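Local structure of putative methylthioribose-1-phosphate isomerase (Archaeoglobus fulgidus, 1T5O) at residues A[54-59]-A[117-122]; A[30-35]-A[82-87]; A[49-54]-A[94-99]. The protein probably catalyses the isomerisation of 5-methylthioribose 1-phosphate to 5-methylthioribulose 1-phosphate in methionine biosynthesis. All coordinates share one frame; numbering follows the deposited sequence.

All three contacts belong to the helical region that precedes the Rossmann-like sheet. Their segments come in the order 30-35, 49-54, 54-59, 82-87, 94-99 and 117-122, so the first partners precede the second ones and the three pairings interlock along the chain. Helix 47-61 is the hub: interactions 1 and 3 use it and share G54, with centres about 9 Å apart. Interaction 2 joins helices 32-40 and 70-85, its centre about 13 Å from interaction 1 and 11 Å from interaction 3. L35 and L84 pack on G57, and L84 CB meets I98 CD1 of interaction 3, tying the three into one bundle, whose interaction 3 end approaches the predicted substrate residues R88 and G46.

Interaction 1: A[54-59]-A[117-122]; sequences GAYGIA and LALREA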
loop_
_atom_site.group_PDB
_atom_site.type_symbol
_atom_site.label_atom_id
_atom_site.label_comp_id
_atom_site.label_asym_id
_atom_site.label_seq_id
_atom_site.Cartn_x
_atom_site.Cartn_y
_atom_site.Cartn_z
ATOM N N GLY A 54 20.906 23.590 1.947
ATOM C CA GLY A 54 22.332 23.641 2.209
ATOM C C GLY A 54 22.907 25.029 1.963
ATOM O O GLY A 54 23.651 25.547 2.796
ATOM N N ALA A 55 22.562 25.630 0.824
ATOM C CA ALA A 55 23.052 26.967 0.466
ATOM C C ALA A 55 22.501 28.066 1.367
ATOM O O ALA A 55 23.245 28.934 1.809
ATOM C CB ALA A 55 22.720 27.282 -0.995
ATOM N N TYR A 56 21.197 28.051 1.624
ATOM C CA TYR A 56 20.624 29.075 2.492
ATOM C C TYR A 56 21.189 28.876 3.889
ATOM O O TYR A 56 21.270 29.825 4.672
ATOM C CB TYR A 56 19.099 28.980 2.541
ATOM C CG TYR A 56 18.409 29.534 1.313
ATOM C CD1 TYR A 56 18.705 30.814 0.835
ATOM C CD2 TYR A 56 17.423 28.804 0.661
ATOM C CE1 TYR A 56 18.020 31.353 -0.266
ATOM C CE2 TYR A 56 16.731 29.325 -0.429
ATOM C CZ TYR A 56 17.028 30.591 -0.888
ATOM O OH TYR A 56 16.336 31.094 -1.965
ATOM N N GLY A 57 21.575 27.633 4.191
ATOM C CA GLY A 57 22.137 27.330 5.495
ATOM C C GLY A 57 23.369 28.178 5.750
ATOM O O GLY A 57 23.525 28.739 6.834
ATOM N N ILE A 58 24.240 28.266 4.741
ATOM C CA ILE A 58 25.476 29.046 4.812
ATOM C C ILE A 58 25.157 30.540 4.915
ATOM O O ILE A 58 25.818 31.265 5.657
ATOM C CB ILE A 58 26.370 28.784 3.554
ATOM C CG1 ILE A 58 26.747 27.296 3.474
ATOM C CG2 ILE A 58 27.602 29.693 3.561
ATOM C CD1 ILE A 58 27.392 26.705 4.746
ATOM N N ALA A 59 24.151 31.006 4.169
ATOM C CA ALA A 59 23.763 32.414 4.232
ATOM C C ALA A 59 23.234 32.674 5.641
ATOM O O ALA A 59 23.470 33.728 6.242
ATOM C CB ALA A 59 22.688 32.719 3.206
ATOM N N LEU A 117 27.550 37.591 -0.526
ATOM C CA LEU A 117 27.925 36.538 -1.457
ATOM C C LEU A 117 27.299 35.194 -1.100
ATOM O O LEU A 117 26.930 34.422 -1.996
ATOM C CB LEU A 117 29.445 36.388 -1.529
ATOM C CG LEU A 117 30.178 37.526 -2.229
ATOM C CD1 LEU A 117 31.659 37.203 -2.321
ATOM C CD2 LEU A 117 29.570 37.746 -3.602
ATOM N N ALA A 118 27.196 34.906 0.199
ATOM C CA ALA A 118 26.604 33.648 0.634
ATOM C C ALA A 118 25.161 33.619 0.167
ATOM O O ALA A 118 24.763 32.702 -0.552
ATOM C CB ALA A 118 26.667 33.510 2.165
ATOM N N LEU A 119 24.395 34.638 0.557
ATOM C CA LEU A 119 22.985 34.744 0.195
ATOM C C LEU A 119 22.749 34.761 -1.309
ATOM O O LEU A 119 21.805 34.140 -1.807
ATOM C CB LEU A 119 22.358 36.008 0.811
ATOM C CG LEU A 119 20.875 36.260 0.473
ATOM C CD1 LEU A 119 20.034 34.995 0.728
ATOM C CD2 LEU A 119 20.343 37.432 1.311
ATOM N N ARG A 120 23.600 35.479 -2.027
ATOM C CA ARG A 120 23.470 35.584 -3.470
ATOM C C ARG A 120 23.653 34.230 -4.196
ATOM O O ARG A 120 22.926 33.924 -5.145
ATOM C CB ARG A 120 24.475 36.612 -3.985
ATOM C CG ARG A 120 24.519 36.752 -5.480
ATOM C CD ARG A 120 25.236 38.038 -5.865
ATOM N NE ARG A 120 25.603 38.066 -7.278
ATOM C CZ ARG A 120 26.245 39.081 -7.850
ATOM N NH1 ARG A 120 26.579 40.143 -7.122
ATOM N NH2 ARG A 120 26.569 39.030 -9.140
ATOM N N GLU A 121 24.617 33.429 -3.752
ATOM C CA GLU A 121 24.849 32.122 -4.359
ATOM C C GLU A 121 23.640 31.216 -4.064
ATOM O O GLU A 121 23.133 30.531 -4.947
ATOM C CB GLU A 121 26.133 31.505 -3.794
ATOM C CG GLU A 121 26.492 30.110 -4.332
ATOM C CD GLU A 121 26.823 30.096 -5.823
ATOM O OE1 GLU A 121 26.869 31.183 -6.440
ATOM O OE2 GLU A 121 27.045 28.991 -6.388
ATOM N N ALA A 122 23.161 31.252 -2.825
ATOM C CA ALA A 122 22.010 30.449 -2.430
ATOM C C ALA A 122 20.775 30.830 -3.247
ATOM O O ALA A 122 20.031 29.957 -3.706
ATOM C CB ALA A 122 21.731 30.623 -0.920
#
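A122 pushes its methyl into the notch between A55 and Y56, and this is where the two helices fit most tightly. A122 CB lies 3.5 Å from A55 CB, closer than ordinary van der Waals contact, and equally 3.5 Å from Y56 CD1. The tyrosine ring gets there because its CG stands beside the backbone N (chi1 -77°), which swings the ring across toward helix 111-141; the A122 methyl meets it obliquely. One turn further along helix 47-61, A59 CB rests against the backbone of the other helix, 3.6 Å from L119 CA, while A118 CB presses back on A59 CA at 3.7 Å. With alanines at these positions, the axes of the two short segments approach to 7.9 Å and run nearly antiparallel, at 164°.

The fit slackens toward both flanks. I58 CG2 only just reaches A118 CB, at 4.2 Å, and the rest of I58 turns off toward A101 of helix 92-105. On the other flank, the solvent side, the partly exposed L119 brings CD1 up at the edge of the Y56 ring, 4.3 Å from CE1; W8 of strand 6-8 touches both of these side chains.

Every side-chain contact between the segments is apolar, and no hydrogen bond joins the two segments. Cohesion therefore rests on close fit and the burial of methyl groups and one ring, which implies that the match in shape, more than directed polar bonds, sets how these helices lie together.

Interaction 2: A[30-35]-A[82-87]; sequences RNVEEL and DFLAST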
loop_
_atom_site.group_PDB
_atom_site.type_symbol
_atom_site.label_atom_id
_atom_site.label_comp_id
_atom_site.label_asym_id
_atom_site.label_seq_id
_atom_site.Cartn_x
_atom_site.Cartn_y
_atom_site.Cartn_z
ATOM N N ARG A 30 15.964 30.467 12.103
ATOM C CA ARG A 30 16.808 31.600 12.456
ATOM C C ARG A 30 18.206 31.143 12.850
ATOM O O ARG A 30 19.080 31.969 13.108
ATOM C CB ARG A 30 16.152 32.444 13.564
ATOM C CG ARG A 30 15.222 31.666 14.478
ATOM C CD ARG A 30 14.189 32.564 15.162
ATOM N NE ARG A 30 13.219 31.768 15.921
ATOM C CZ ARG A 30 12.323 30.944 15.374
ATOM N NH1 ARG A 30 12.258 30.802 14.052
ATOM N NH2 ARG A 30 11.498 30.248 16.150
ATOM N N ASN A 31 18.423 29.828 12.875
ATOM C CA ASN A 31 19.742 29.285 13.187
ATOM C C ASN A 31 20.020 27.921 12.554
ATOM O O ASN A 31 19.110 27.229 12.092
ATOM C CB ASN A 31 19.976 29.210 14.711
ATOM C CG ASN A 31 19.142 28.134 15.400
ATOM O OD1 ASN A 31 19.201 26.955 15.042
ATOM N ND2 ASN A 31 18.383 28.538 16.417
ATOM N N VAL A 32 21.297 27.556 12.551
ATOM C CA VAL A 32 21.782 26.299 11.989
ATOM C C VAL A 32 21.014 25.079 12.466
ATOM O O VAL A 32 20.564 24.262 11.665
ATOM C CB VAL A 32 23.257 26.019 12.376
ATOM C CG1 VAL A 32 23.946 25.270 11.243
ATOM C CG2 VAL A 32 23.980 27.307 12.744
ATOM N N GLU A 33 20.906 24.948 13.783
ATOM C CA GLU A 33 20.233 23.815 14.395
ATOM C C GLU A 33 18.785 23.648 13.952
ATOM O O GLU A 33 18.336 22.523 13.724
ATOM C CB GLU A 33 20.313 23.923 15.924
ATOM C CG GLU A 33 21.745 23.966 16.460
ATOM C CD GLU A 33 21.813 24.193 17.967
ATOM O OE1 GLU A 33 21.239 25.199 18.451
ATOM O OE2 GLU A 33 22.448 23.365 18.666
ATOM N N GLU A 34 18.061 24.754 13.818
ATOM C CA GLU A 34 16.666 24.683 13.402
ATOM C C GLU A 34 16.515 24.087 12.008
ATOM O O GLU A 34 15.667 23.221 11.773
ATOM C CB GLU A 34 16.035 26.069 13.442
ATOM C CG GLU A 34 16.073 26.687 14.823
ATOM C CD GLU A 34 15.176 27.896 14.932
ATOM O OE1 GLU A 34 15.240 28.764 14.042
ATOM O OE2 GLU A 34 14.412 27.978 15.914
ATOM N N LEU A 35 17.342 24.554 11.084
ATOM C CA LEU A 35 17.305 24.058 9.726
ATOM C C LEU A 35 17.640 22.578 9.770
ATOM O O LEU A 35 16.954 21.750 9.167
ATOM C CB LEU A 35 18.331 24.805 8.873
ATOM C CG LEU A 35 18.441 24.438 7.391
ATOM C CD1 LEU A 35 17.099 24.639 6.673
ATOM C CD2 LEU A 35 19.531 25.298 6.757
ATOM N N ASP A 82 30.226 22.093 7.916
ATOM C CA ASP A 82 30.545 20.763 8.444
ATOM C C ASP A 82 29.371 20.205 9.241
ATOM O O ASP A 82 28.989 19.040 9.094
ATOM C CB ASP A 82 31.769 20.836 9.371
ATOM C CG ASP A 82 33.086 20.847 8.612
ATOM O OD1 ASP A 82 33.070 21.024 7.373
ATOM O OD2 ASP A 82 34.146 20.684 9.263
ATOM N N PHE A 83 28.807 21.050 10.097
ATOM C CA PHE A 83 27.681 20.640 10.911
ATOM C C PHE A 83 26.448 20.294 10.083
ATOM O O PHE A 83 25.810 19.265 10.320
ATOM C CB PHE A 83 27.340 21.738 11.918
ATOM C CG PHE A 83 25.972 21.605 12.512
ATOM C CD1 PHE A 83 24.873 22.199 11.898
ATOM C CD2 PHE A 83 25.774 20.869 13.673
ATOM C CE1 PHE A 83 23.604 22.065 12.431
ATOM C CE2 PHE A 83 24.502 20.733 14.214
ATOM C CZ PHE A 83 23.417 21.331 13.591
ATOM N N LEU A 84 26.102 21.149 9.120
ATOM C CA LEU A 84 24.916 20.894 8.307
ATOM C C LEU A 84 25.043 19.679 7.408
ATOM O O LEU A 84 24.094 18.909 7.279
ATOM C CB LEU A 84 24.549 22.118 7.458
ATOM C CG LEU A 84 23.578 23.104 8.118
ATOM C CD1 LEU A 84 23.359 24.308 7.214
ATOM C CD2 LEU A 84 22.259 22.405 8.399
ATOM N N ALA A 85 26.205 19.495 6.791
ATOM C CA ALA A 85 26.398 18.351 5.913
ATOM C C ALA A 85 26.322 17.041 6.707
ATOM O O ALA A 85 25.874 16.014 6.188
ATOM C CB ALA A 85 27.734 18.466 5.180
ATOM N N SER A 86 26.741 17.093 7.969
ATOM C CA SER A 86 26.714 15.919 8.830
ATOM C C SER A 86 25.280 15.459 9.137
ATOM O O SER A 86 25.074 14.337 9.603
ATOM C CB SER A 86 27.480 16.185 10.135
ATOM O OG SER A 86 26.776 17.049 11.015
ATOM N N THR A 87 24.290 16.307 8.872
ATOM C CA THR A 87 22.912 15.907 9.135
ATOM C C THR A 87 22.684 14.614 8.362
ATOM O O THR A 87 21.879 13.765 8.747
ATOM C CB THR A 87 21.912 16.971 8.664
ATOM O OG1 THR A 87 22.000 17.107 7.242
ATOM C CG2 THR A 87 22.217 18.320 9.326
#
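Just beyond V32, which packs on F83, E34 OE1 is gripped at the start of helix 32-40: R30 N donates to it at 2.7 Å, nearly straight at 169°, and meets the oxygen almost along its C-O axis. E34 OE2 lies over the face of the R30 guanidinium, and NH1 makes a long salt bridge to OE1, which sits well out of the guanidinium plane, so charge alone acts there. N31 is the N-cap residue, its OD1 accepting from E34 N at 2.8 Å, with the donor tilted out of the carbonyl plane. These bonds probably steady the first turn of the helix, and with it V32.

Across the contact the chemistry turns apolar. V32 CG1 is the main probe: it meets the F83 ring obliquely, 3.3 Å from CD1, and the same methyl lies 3.8 Å from L84 CG. F83 holds CG anti to its backbone N (chi1 163°), which extends the ring toward the helix start, where CZ comes within 4.1 Å of CA of the exposed E33. L35 reaches across more deeply, its CD2 4.0 Å from L84 CD1, the two leucines crossing at about a right angle. R30 is exposed and E34 partly so, whereas L35 and L84 are buried.

A36, one residue further along helix 32-40, also touches F83 and L84. V32 N donates a hydrogen bond to E64 OE2 in the connection after helix 47-61. The contact joins helices 32-40 and 70-85, with L35 and L84 resting on G57 of helix 47-61 and L84 also touching I98 of helix 92-105.

Interaction 3: A[49-54]-A[94-99]; sequences ALEAAG and LFVGIE
L94 and I98 lie against G54 from one side of a close helix-helix packing at two glycines, G54 and G97, while E51 reaches over to V96 on the other. Within the helical bundle, helices 47-61 and 92-105 run roughly parallel, their segment axes inclined at 29° and 6.6 Å apart, because these two residues, lacking side chains, face the partner helix.

L94 keeps CG anti to its backbone N (chi1 164°), and its CD1 sits 3.7 Å from G54 CA. In I98, CG1 stands beside the backbone N, and CD1 doubles back to 3.3 Å from G54 CA, a tight fit that also sets it 3.1 Å from G54 O. E51 is fully extended; its CG lies over the backbone at G97, and the side chain passes V96 at a slant, with OE2 3.3 Å from CG1. Weak, long ion pairs to R100 and R132 probably help balance this buried charge.

L94 also touches R88, predicted to bind substrate, which places this end of the helix pair beside the probable substrate site. Between the backbones run two CA-H...O contacts: L94 CA approaches L50 O, and G97 CA comes within 3.3 Å of E51 O, with 154° at the hydrogen.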
loop_
_atom_site.group_PDB
_atom_site.type_symbol
_atom_site.label_atom_id
_atom_site.label_comp_id
_atom_site.label_asym_id
_atom_site.label_seq_id
_atom_site.Cartn_x
_atom_site.Cartn_y
_atom_site.Cartn_z
ATOM N N ALA A 49 15.295 20.920 -2.995
ATOM C CA ALA A 49 14.920 21.611 -1.774
ATOM C C ALA A 49 16.078 21.517 -0.789
ATOM O O ALA A 49 16.421 22.492 -0.103
ATOM C CB ALA A 49 13.674 20.977 -1.180
ATOM N N LEU A 50 16.704 20.342 -0.744
ATOM C CA LEU A 50 17.814 20.120 0.168
ATOM C C LEU A 50 19.060 20.844 -0.280
ATOM O O LEU A 50 19.910 21.196 0.546
ATOM C CB LEU A 50 18.108 18.629 0.311
ATOM C CG LEU A 50 17.083 17.902 1.171
ATOM C CD1 LEU A 50 17.416 16.415 1.190
ATOM C CD2 LEU A 50 17.091 18.475 2.602
ATOM N N GLU A 51 19.191 21.041 -1.591
ATOM C CA GLU A 51 20.351 21.746 -2.097
ATOM C C GLU A 51 20.197 23.198 -1.676
ATOM O O GLU A 51 21.139 23.821 -1.190
ATOM C CB GLU A 51 20.441 21.677 -3.624
ATOM C CG GLU A 51 21.746 22.283 -4.135
ATOM C CD GLU A 51 21.722 22.559 -5.616
ATOM O OE1 GLU A 51 20.651 22.400 -6.224
ATOM O OE2 GLU A 51 22.765 22.952 -6.174
ATOM N N ALA A 52 18.991 23.726 -1.874
ATOM C CA ALA A 52 18.700 25.100 -1.503
ATOM C C ALA A 52 18.824 25.253 0.019
ATOM O O ALA A 52 19.251 26.303 0.514
ATOM C CB ALA A 52 17.284 25.484 -1.991
ATOM N N ALA A 53 18.463 24.209 0.765
ATOM C CA ALA A 53 18.582 24.260 2.222
ATOM C C ALA A 53 20.062 24.384 2.605
ATOM O O ALA A 53 20.431 25.174 3.483
ATOM C CB ALA A 53 17.985 23.004 2.857
ATOM N N GLY A 54 20.906 23.590 1.947
ATOM C CA GLY A 54 22.332 23.641 2.209
ATOM C C GLY A 54 22.907 25.029 1.963
ATOM O O GLY A 54 23.651 25.547 2.796
ATOM N N LEU A 94 22.508 18.149 -0.707
ATOM C CA LEU A 94 22.720 18.954 0.476
ATOM C C LEU A 94 24.200 19.349 0.472
ATOM O O LEU A 94 24.555 20.485 0.805
ATOM C CB LEU A 94 22.394 18.126 1.713
ATOM C CG LEU A 94 22.884 18.633 3.060
ATOM C CD1 LEU A 94 22.480 20.089 3.265
ATOM C CD2 LEU A 94 22.286 17.743 4.138
ATOM N N PHE A 95 25.059 18.403 0.086
ATOM C CA PHE A 95 26.496 18.642 0.018
ATOM C C PHE A 95 26.809 19.703 -1.029
ATOM O O PHE A 95 27.613 20.603 -0.792
ATOM C CB PHE A 95 27.250 17.353 -0.353
ATOM C CG PHE A 95 28.724 17.557 -0.593
ATOM C CD1 PHE A 95 29.629 17.488 0.454
ATOM C CD2 PHE A 95 29.201 17.858 -1.870
ATOM C CE1 PHE A 95 31.004 17.716 0.237
ATOM C CE2 PHE A 95 30.555 18.089 -2.104
ATOM C CZ PHE A 95 31.463 18.019 -1.052
ATOM N N VAL A 96 26.184 19.592 -2.193
ATOM C CA VAL A 96 26.428 20.544 -3.264
ATOM C C VAL A 96 26.038 21.961 -2.841
ATOM O O VAL A 96 26.791 22.917 -3.068
ATOM C CB VAL A 96 25.667 20.121 -4.546
ATOM C CG1 VAL A 96 25.507 21.301 -5.513
ATOM C CG2 VAL A 96 26.429 18.999 -5.220
ATOM N N GLY A 97 24.863 22.086 -2.223
ATOM C CA GLY A 97 24.395 23.384 -1.773
ATOM C C GLY A 97 25.345 24.006 -0.769
ATOM O O GLY A 97 25.710 25.173 -0.889
ATOM N N ILE A 98 25.744 23.210 0.220
ATOM C CA ILE A 98 26.680 23.646 1.257
ATOM C C ILE A 98 27.995 24.138 0.653
ATOM O O ILE A 98 28.400 25.281 0.878
ATOM C CB ILE A 98 27.043 22.494 2.219
ATOM C CG1 ILE A 98 25.804 22.016 2.988
ATOM C CG2 ILE A 98 28.176 22.938 3.144
ATOM C CD1 ILE A 98 25.157 23.077 3.805
ATOM N N GLU A 99 28.656 23.270 -0.117
ATOM C CA GLU A 99 29.941 23.622 -0.706
ATOM C C GLU A 99 29.902 24.769 -1.710
ATOM O O GLU A 99 30.850 25.546 -1.804
ATOM C CB GLU A 99 30.635 22.368 -1.293
ATOM C CG GLU A 99 30.635 22.138 -2.832
ATOM C CD GLU A 99 31.457 23.148 -3.668
ATOM O OE1 GLU A 99 32.629 23.475 -3.335
ATOM O OE2 GLU A 99 30.926 23.604 -4.698
#